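Local coordinates for putative uncharacterized protein (Bacteroides vulgatus, PDB 4F7A) that probably binds mucin O-glycans at the bacterial surface, as a SusD/RagB-type outer membrane lipoprotein with a TPR-like helical fold, at residues Y36-G41 with W86-N91; W46-N51 with A79-S84; K30-N35 with M125-D130. All coordinates share one frame; numbering follows the deposited sequence.

Interaction 1 of 3, residues Y36-G41 with W86-N91; sequences YDWGEG and WNYTYN
Two aromatic side chains, Trp-38 and Tyr-88, make this whole contact, and their rings lie nearly parallel yet barely overlap. The six-membered ring of Trp-38 and the Tyr-88 ring have centroids 5.3 Å apart and planes at 30°. Contact comes down to a few ring carbons. Trp-38 CH2 comes within 3.4 Å of Tyr-88 CE1, and CZ3 of Trp-38 lies 3.9 Å from the same atom. The tyrosine reaches out from its helix with CG anti to the carbonyl carbon (chi1 -67°), which brings CE1 to the indole. The backbones stay well apart: the CA atoms of Trp-38 and Asn-91 are 9.8 Å from each other. The fold is the helical SusD one, of the TPR clan. Here the loop 36-41, between helices 15-30 and 44-51, meets the side of helix 84-104 near the protein surface. Bonds within the loop are consistent with a defined shape. Asp-37 OD1 accepts from Gly-39 N at 2.8 Å, an Asx turn, and from Gly-41 N at 3.0 Å. The two N-H groups come from opposite faces of the carboxylate plane. The indole is held at its far end too: NE1 of Trp-38 gives a hydrogen bond of 2.8 Å to Glu-40 OE2, nearly in the ring plane and 164° at the hydrogen. With Trp-38 cut back to an alanine, CE1 of Tyr-88 is likely to lose its indole neighbour and Glu-40 OE2 its indole donor. Trp-38 also stacks on Tyr-92, while the Tyr-88 ring meets Phe-34.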
# COMPACT_ATOMS: atom_id res chain seq x y z
N TYR A 36 7.70 -1.19 -14.99
CA TYR A 36 8.76 -0.66 -15.80
C TYR A 36 9.41 -1.76 -16.61
O TYR A 36 9.83 -2.79 -16.06
CB TYR A 36 9.81 0.00 -14.89
CG TYR A 36 11.10 0.36 -15.62
CD1 TYR A 36 11.13 1.38 -16.55
CD2 TYR A 36 12.26 -0.37 -15.40
CE1 TYR A 36 12.30 1.70 -17.25
CE2 TYR A 36 13.43 -0.07 -16.09
CZ TYR A 36 13.44 0.97 -17.00
OH TYR A 36 14.59 1.25 -17.67
N ASP A 37 9.49 -1.56 -17.92
CA ASP A 37 10.05 -2.54 -18.84
C ASP A 37 11.54 -2.26 -19.05
O ASP A 37 11.89 -1.31 -19.76
CB ASP A 37 9.32 -2.46 -20.19
CG ASP A 37 9.67 -3.61 -21.14
OD1 ASP A 37 10.68 -4.33 -20.94
OD2 ASP A 37 8.91 -3.80 -22.11
N TRP A 38 12.38 -3.10 -18.45
CA TRP A 38 13.83 -2.96 -18.56
C TRP A 38 14.37 -3.66 -19.80
O TRP A 38 15.57 -3.61 -20.04
CB TRP A 38 14.55 -3.46 -17.31
CG TRP A 38 14.47 -4.94 -17.07
CD1 TRP A 38 15.28 -5.90 -17.60
CD2 TRP A 38 13.56 -5.63 -16.21
NE1 TRP A 38 14.91 -7.14 -17.15
CE2 TRP A 38 13.85 -7.00 -16.30
CE3 TRP A 38 12.49 -5.23 -15.41
CZ2 TRP A 38 13.13 -7.97 -15.60
CZ3 TRP A 38 11.79 -6.19 -14.71
CH2 TRP A 38 12.10 -7.54 -14.82
N GLY A 39 13.49 -4.27 -20.59
CA GLY A 39 13.89 -5.02 -21.78
C GLY A 39 13.28 -6.41 -21.87
O GLY A 39 13.43 -7.09 -22.87
N GLU A 40 12.59 -6.85 -20.81
CA GLU A 40 12.05 -8.22 -20.76
C GLU A 40 10.52 -8.27 -20.58
O GLU A 40 9.97 -9.31 -20.24
CB GLU A 40 12.73 -9.02 -19.65
CG GLU A 40 14.21 -9.32 -19.91
CD GLU A 40 14.83 -10.15 -18.79
OE1 GLU A 40 14.42 -11.31 -18.60
OE2 GLU A 40 15.71 -9.63 -18.09
N GLY A 41 9.85 -7.16 -20.81
CA GLY A 41 8.40 -7.16 -20.83
C GLY A 41 7.80 -6.58 -19.56
O GLY A 41 8.50 -6.07 -18.66
N TRP A 86 12.12 -6.05 -3.35
CA TRP A 86 13.52 -5.66 -3.14
C TRP A 86 14.31 -5.63 -4.46
O TRP A 86 14.88 -4.59 -4.83
CB TRP A 86 14.21 -6.62 -2.13
CG TRP A 86 15.62 -6.21 -1.82
CD1 TRP A 86 16.71 -6.37 -2.63
CD2 TRP A 86 16.10 -5.59 -0.62
NE1 TRP A 86 17.83 -5.87 -2.00
CE2 TRP A 86 17.48 -5.38 -0.77
CE3 TRP A 86 15.48 -5.19 0.58
CZ2 TRP A 86 18.27 -4.79 0.22
CZ3 TRP A 86 16.28 -4.56 1.57
CH2 TRP A 86 17.65 -4.38 1.38
N ASN A 87 14.31 -6.75 -5.17
CA ASN A 87 15.20 -6.93 -6.31
C ASN A 87 14.92 -5.91 -7.44
O ASN A 87 15.84 -5.25 -7.96
CB ASN A 87 15.09 -8.35 -6.87
CG ASN A 87 15.62 -9.42 -5.92
OD1 ASN A 87 16.33 -9.13 -4.96
ND2 ASN A 87 15.26 -10.69 -6.20
N TYR A 88 13.65 -5.78 -7.80
CA TYR A 88 13.27 -4.90 -8.88
C TYR A 88 13.50 -3.44 -8.53
O TYR A 88 13.94 -2.66 -9.36
CB TYR A 88 11.82 -5.17 -9.31
CG TYR A 88 11.64 -6.54 -9.96
CD1 TYR A 88 12.55 -7.02 -10.90
CD2 TYR A 88 10.56 -7.36 -9.64
CE1 TYR A 88 12.40 -8.28 -11.48
CE2 TYR A 88 10.38 -8.61 -10.24
CZ TYR A 88 11.31 -9.07 -11.15
OH TYR A 88 11.16 -10.32 -11.74
N THR A 89 13.21 -3.07 -7.29
CA THR A 89 13.35 -1.71 -6.87
C THR A 89 14.84 -1.31 -6.82
O THR A 89 15.21 -0.28 -7.36
CB THR A 89 12.67 -1.44 -5.52
OG1 THR A 89 11.27 -1.74 -5.62
CG2 THR A 89 12.84 0.01 -5.14
N TYR A 90 15.69 -2.15 -6.24
CA TYR A 90 17.11 -1.85 -6.17
C TYR A 90 17.83 -2.01 -7.51
O TYR A 90 18.76 -1.28 -7.79
CB TYR A 90 17.81 -2.67 -5.09
CG TYR A 90 17.57 -2.09 -3.71
CD1 TYR A 90 18.17 -0.88 -3.33
CD2 TYR A 90 16.73 -2.72 -2.81
CE1 TYR A 90 17.95 -0.35 -2.05
CE2 TYR A 90 16.50 -2.22 -1.54
CZ TYR A 90 17.11 -1.03 -1.17
OH TYR A 90 16.89 -0.54 0.09
N ASN A 91 17.37 -2.93 -8.35
CA ASN A 91 18.00 -3.10 -9.66
C ASN A 91 17.69 -1.95 -10.61
O ASN A 91 18.58 -1.51 -11.33
CB ASN A 91 17.61 -4.43 -10.30
CG ASN A 91 18.37 -5.60 -9.70
OD1 ASN A 91 19.41 -5.40 -9.09
ND2 ASN A 91 17.84 -6.80 -9.85

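Interaction 2 of 3, residues W46-N51 with A79-S84; sequences WQTFQN and AGWTAS
Thr-48 and Ser-84 join through their hydroxyls, with Thr-48 OG1 and Ser-84 OG 2.7 Å apart in a hydrogen bond that either could donate. This is the tight side of the contact. The backbones are close here, the CA atoms of Phe-49 and Ser-84 being 4.7 Å apart. Thr-48 holds OG1 between its backbone N and carbonyl carbon (chi1 68°), which turns the hydroxyl to the serine and leaves CG2 for the tryptophan. Ser-84 CB fits closely against the helix backbone, 3.6 Å from Phe-49 N. The small serine side chain suits this close approach. The CB of Phe-49 points away from segment 79-84, and its ring meets that segment only lightly, at the backbone O of Ser-84.

The Trp-81 side is looser and partly exposed. Thr-48 CG2 lies 3.8 Å from Trp-81 CD1, and the two side chains cross at about a right angle. Two carbonyls also crowd together, Thr-48 O and Trp-81 O being 3.1 Å apart. Both are acceptors, so they make no bond with each other. A water lies 2.9 Å from Phe-49 O and close to Trp-81 O. It could donate to either, but it has more acceptors in reach than protons. Trp-81 O has a further donor in Asn-53 ND2, which would ease the crowding of the two oxygens.

The contact joins helix 44-51 to helix 79-82 and to the first residue of helix 84-104. Trp-81 packs edge-to-face with Phe-68. On the inner side Phe-49 lies among Phe-34, Tyr-88 and Thr-89 of helix 84-104 and Met-436 of helix 435-445, while Trp-46 rests on helix 251-257.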
# COMPACT_ATOMS: atom_id res chain seq x y z
N TRP A 46 5.64 -7.45 -11.99
CA TRP A 46 4.72 -6.93 -10.99
C TRP A 46 3.99 -8.06 -10.27
O TRP A 46 3.69 -7.94 -9.08
CB TRP A 46 3.72 -5.95 -11.61
CG TRP A 46 2.78 -5.39 -10.61
CD1 TRP A 46 3.02 -4.33 -9.77
CD2 TRP A 46 1.48 -5.88 -10.28
NE1 TRP A 46 1.94 -4.12 -8.97
CE2 TRP A 46 0.97 -5.05 -9.26
CE3 TRP A 46 0.67 -6.90 -10.79
CZ2 TRP A 46 -0.29 -5.24 -8.69
CZ3 TRP A 46 -0.62 -7.07 -10.24
CH2 TRP A 46 -1.07 -6.26 -9.18
N GLN A 47 3.72 -9.16 -10.97
CA GLN A 47 2.95 -10.24 -10.38
C GLN A 47 3.63 -10.77 -9.12
O GLN A 47 2.96 -11.03 -8.13
CB GLN A 47 2.68 -11.37 -11.37
CG GLN A 47 1.83 -12.52 -10.77
CD GLN A 47 1.69 -13.71 -11.71
OE1 GLN A 47 2.62 -14.05 -12.43
NE2 GLN A 47 0.53 -14.38 -11.68
N THR A 48 4.96 -10.91 -9.15
CA THR A 48 5.72 -11.32 -7.93
C THR A 48 6.16 -10.16 -7.03
O THR A 48 6.34 -10.35 -5.83
CB THR A 48 6.96 -12.20 -8.28
OG1 THR A 48 7.93 -11.42 -8.98
CG2 THR A 48 6.54 -13.41 -9.16
N PHE A 49 6.35 -8.98 -7.60
CA PHE A 49 6.61 -7.74 -6.83
C PHE A 49 5.56 -7.57 -5.74
O PHE A 49 5.88 -7.47 -4.55
CB PHE A 49 6.59 -6.53 -7.80
CG PHE A 49 7.14 -5.22 -7.21
CD1 PHE A 49 6.41 -4.46 -6.33
CD2 PHE A 49 8.37 -4.73 -7.63
CE1 PHE A 49 6.93 -3.26 -5.83
CE2 PHE A 49 8.87 -3.54 -7.16
CZ PHE A 49 8.16 -2.81 -6.25
N GLN A 50 4.31 -7.63 -6.15
CA GLN A 50 3.21 -7.32 -5.27
C GLN A 50 2.01 -8.28 -5.29
O GLN A 50 1.42 -8.52 -4.24
CB GLN A 50 2.78 -5.89 -5.61
CG GLN A 50 1.45 -5.47 -5.20
CD GLN A 50 1.30 -3.95 -5.13
OE1 GLN A 50 2.17 -3.15 -5.56
NE2 GLN A 50 0.18 -3.55 -4.61
N ASN A 51 1.60 -8.77 -6.46
CA ASN A 51 0.30 -9.45 -6.53
C ASN A 51 0.26 -10.76 -5.76
O ASN A 51 -0.74 -11.06 -5.09
CB ASN A 51 -0.16 -9.67 -7.97
CG ASN A 51 -1.64 -9.96 -8.05
OD1 ASN A 51 -2.04 -10.98 -8.61
ND2 ASN A 51 -2.50 -9.06 -7.48
N ALA A 79 10.76 -18.06 -2.16
CA ALA A 79 11.93 -17.17 -2.07
C ALA A 79 12.03 -16.23 -3.27
O ALA A 79 12.35 -15.05 -3.10
CB ALA A 79 13.24 -18.01 -1.92
N GLY A 80 11.74 -16.73 -4.45
CA GLY A 80 11.77 -15.91 -5.68
C GLY A 80 10.69 -14.84 -5.69
O GLY A 80 10.92 -13.71 -6.15
N TRP A 81 9.54 -15.17 -5.12
CA TRP A 81 8.42 -14.22 -5.09
C TRP A 81 8.62 -13.15 -4.02
O TRP A 81 8.43 -11.97 -4.28
CB TRP A 81 7.10 -14.91 -4.79
CG TRP A 81 6.69 -15.97 -5.76
CD1 TRP A 81 7.33 -16.36 -6.89
CD2 TRP A 81 5.50 -16.75 -5.67
NE1 TRP A 81 6.62 -17.37 -7.51
CE2 TRP A 81 5.49 -17.63 -6.77
CE3 TRP A 81 4.47 -16.83 -4.73
CZ2 TRP A 81 4.46 -18.54 -6.98
CZ3 TRP A 81 3.45 -17.74 -4.94
CH2 TRP A 81 3.46 -18.59 -6.05
N THR A 82 8.98 -13.57 -2.81
CA THR A 82 9.11 -12.61 -1.74
C THR A 82 10.28 -11.63 -1.91
O THR A 82 10.25 -10.55 -1.33
CB THR A 82 9.22 -13.29 -0.36
OG1 THR A 82 10.42 -14.05 -0.29
CG2 THR A 82 7.96 -14.18 -0.06
N ALA A 83 11.28 -12.00 -2.70
CA ALA A 83 12.43 -11.13 -2.93
C ALA A 83 12.16 -10.04 -3.98
O ALA A 83 12.97 -9.12 -4.15
CB ALA A 83 13.63 -11.97 -3.39
N SER A 84 11.07 -10.17 -4.73
CA SER A 84 10.88 -9.36 -5.92
C SER A 84 10.78 -7.86 -5.69
O SER A 84 11.37 -7.09 -6.45
CB SER A 84 9.68 -9.86 -6.72
OG SER A 84 10.04 -11.05 -7.40
O HOH W 1 8.05 -9.05 -3.45

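Interaction 3 of 3, residues K30-N35 with M125-D130; sequences KGIYFN and MHRITD
Arg-127 reaches from helix 111-132 to the backbone of Ile-32, in the buried interior of this SusD-like, TPR-related helical fold. Its partner segment is the turn after helix 15-30, where Tyr-33 is the centre of an inverse gamma turn.

The polar link is one hydrogen bond. NH2 of Arg-127 donates to Ile-32 O at 2.9 Å, with an angle of 131° at the hydrogen, so the bond is well short of straight. The donor sits above the carbonyl plane, 44° out of it, and the oxygen is likewise tilted from the guanidinium plane. A bend in the arginine chain at chi3 (54°) helps turn the guanidinium to this position.

The guanidinium has further partners outside the two segments. Glu-434 forms a salt bridge with Arg-127 NH1 and would offset the charge, while neutral Gln-50 OE1 takes a probable hydrogen bond from NH2. Together they would limit its rotation.

Van der Waals contact comes from Ile-32, whose side chain crosses the arginine at about a right angle. Tyr-33 adds a looser touch, its CA lying 3.9 Å from Arg-127 NH2. Methyl CG2 of Ile-32, anti to the backbone N, rests 3.8 Å from CD of Arg-127 and 3.7 Å from its NE.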
# COMPACT_ATOMS: atom_id res chain seq x y z
N LYS A 30 7.03 4.90 -13.16
CA LYS A 30 6.61 3.58 -13.63
C LYS A 30 7.03 2.46 -12.68
O LYS A 30 6.51 1.35 -12.77
CB LYS A 30 7.20 3.29 -15.01
CG LYS A 30 6.61 4.17 -16.09
CD LYS A 30 7.12 3.76 -17.47
CE LYS A 30 6.42 4.56 -18.57
NZ LYS A 30 6.98 4.35 -19.94
N GLY A 31 7.96 2.75 -11.79
CA GLY A 31 8.60 1.73 -10.98
C GLY A 31 8.07 1.62 -9.55
O GLY A 31 8.55 0.78 -8.80
N ILE A 32 7.11 2.45 -9.17
CA ILE A 32 6.52 2.39 -7.81
C ILE A 32 5.52 1.21 -7.71
O ILE A 32 5.80 0.24 -7.01
CB ILE A 32 5.87 3.73 -7.40
CG1 ILE A 32 6.92 4.85 -7.38
CG2 ILE A 32 5.13 3.60 -6.03
CD1 ILE A 32 6.32 6.29 -7.41
N TYR A 33 4.36 1.33 -8.37
CA TYR A 33 3.42 0.19 -8.65
C TYR A 33 3.97 -0.41 -9.92
O TYR A 33 3.56 -0.06 -11.06
CB TYR A 33 2.02 0.71 -8.85
CG TYR A 33 0.85 -0.27 -8.78
CD1 TYR A 33 0.38 -0.76 -7.56
CD2 TYR A 33 0.14 -0.59 -9.92
CE1 TYR A 33 -0.73 -1.59 -7.50
CE2 TYR A 33 -0.97 -1.39 -9.87
CZ TYR A 33 -1.41 -1.89 -8.66
OH TYR A 33 -2.53 -2.68 -8.64
N PHE A 34 4.95 -1.27 -9.70
CA PHE A 34 6.02 -1.51 -10.66
C PHE A 34 5.48 -2.04 -11.97
O PHE A 34 4.85 -3.09 -12.00
CB PHE A 34 7.02 -2.50 -10.07
CG PHE A 34 8.23 -2.72 -10.93
CD1 PHE A 34 8.19 -3.63 -11.97
CD2 PHE A 34 9.40 -2.03 -10.69
CE1 PHE A 34 9.29 -3.84 -12.77
CE2 PHE A 34 10.52 -2.23 -11.49
CZ PHE A 34 10.47 -3.14 -12.52
N ASN A 35 5.73 -1.32 -13.05
CA ASN A 35 5.50 -1.90 -14.38
C ASN A 35 6.44 -1.28 -15.40
O ASN A 35 6.05 -0.93 -16.52
CB ASN A 35 4.04 -1.79 -14.79
CG ASN A 35 3.61 -2.93 -15.70
OD1 ASN A 35 4.17 -4.04 -15.64
ND2 ASN A 35 2.58 -2.69 -16.52
N MSE A 125 10.32 4.02 -1.48
CA MSE A 125 11.10 3.24 -0.54
C MSE A 125 10.40 2.96 0.79
O MSE A 125 10.76 2.02 1.47
CB MSE A 125 12.46 3.90 -0.31
CG MSE A 125 13.28 4.05 -1.60
SE MSE A 125 13.41 2.44 -2.64
CE MSE A 125 14.63 1.48 -1.50
N HIS A 126 9.40 3.75 1.17
CA HIS A 126 8.67 3.41 2.39
C HIS A 126 7.93 2.09 2.15
O HIS A 126 7.79 1.30 3.06
CB HIS A 126 7.74 4.55 2.88
CG HIS A 126 6.39 4.57 2.24
ND1 HIS A 126 6.18 5.05 0.97
CD2 HIS A 126 5.19 4.12 2.67
CE1 HIS A 126 4.90 4.93 0.66
NE2 HIS A 126 4.28 4.36 1.67
N ARG A 127 7.50 1.85 0.90
CA ARG A 127 6.88 0.57 0.53
C ARG A 127 7.83 -0.65 0.72
O ARG A 127 7.38 -1.74 1.06
CB ARG A 127 6.38 0.62 -0.91
CG ARG A 127 5.16 1.51 -1.10
CD ARG A 127 4.99 1.96 -2.56
NE ARG A 127 4.96 0.90 -3.57
CZ ARG A 127 3.88 0.19 -3.93
NH1 ARG A 127 2.71 0.35 -3.34
NH2 ARG A 127 3.98 -0.70 -4.91
N ILE A 128 9.13 -0.42 0.52
CA ILE A 128 10.14 -1.47 0.69
C ILE A 128 10.47 -1.73 2.16
O ILE A 128 10.49 -2.88 2.59
CB ILE A 128 11.43 -1.14 -0.13
CG1 ILE A 128 11.08 -0.90 -1.62
CG2 ILE A 128 12.50 -2.23 0.04
CD1 ILE A 128 10.34 -2.08 -2.30
N THR A 129 10.71 -0.68 2.95
CA THR A 129 10.94 -0.91 4.38
C THR A 129 9.70 -1.51 5.00
O THR A 129 9.82 -2.34 5.89
CB THR A 129 11.41 0.34 5.20
OG1 THR A 129 11.59 -0.06 6.57
CG2 THR A 129 10.40 1.46 5.14
N ASP A 130 8.52 -1.11 4.56
CA ASP A 130 7.29 -1.68 5.15
C ASP A 130 7.11 -3.19 4.81
O ASP A 130 6.36 -3.90 5.48
CB ASP A 130 6.05 -0.88 4.72
CG ASP A 130 5.98 0.50 5.36
OD1 ASP A 130 6.79 0.81 6.29
OD2 ASP A 130 5.12 1.28 4.91

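In the fold
The three contacts tie the chain between helices 15-30 and 44-51, with helix 44-51 itself, to the helices that follow. Interaction 3 is buried and lies nearest the chain's centre, about 9 Å from it, centre to centre. Interaction 2 is partly buried, and interaction 1 is at the surface, about 19 Å out. Chemistry changes with depth: a charged side chain on a carbonyl inside, hydroxyls and a water between, and aromatic rings outside. Interactions 1 and 3 share the same loop, and interactions 1 and 2 both involve helix 84-104. Phe-49 packs on Thr-89 and Phe-34, so segments of all three interactions meet around one phenylalanine ring.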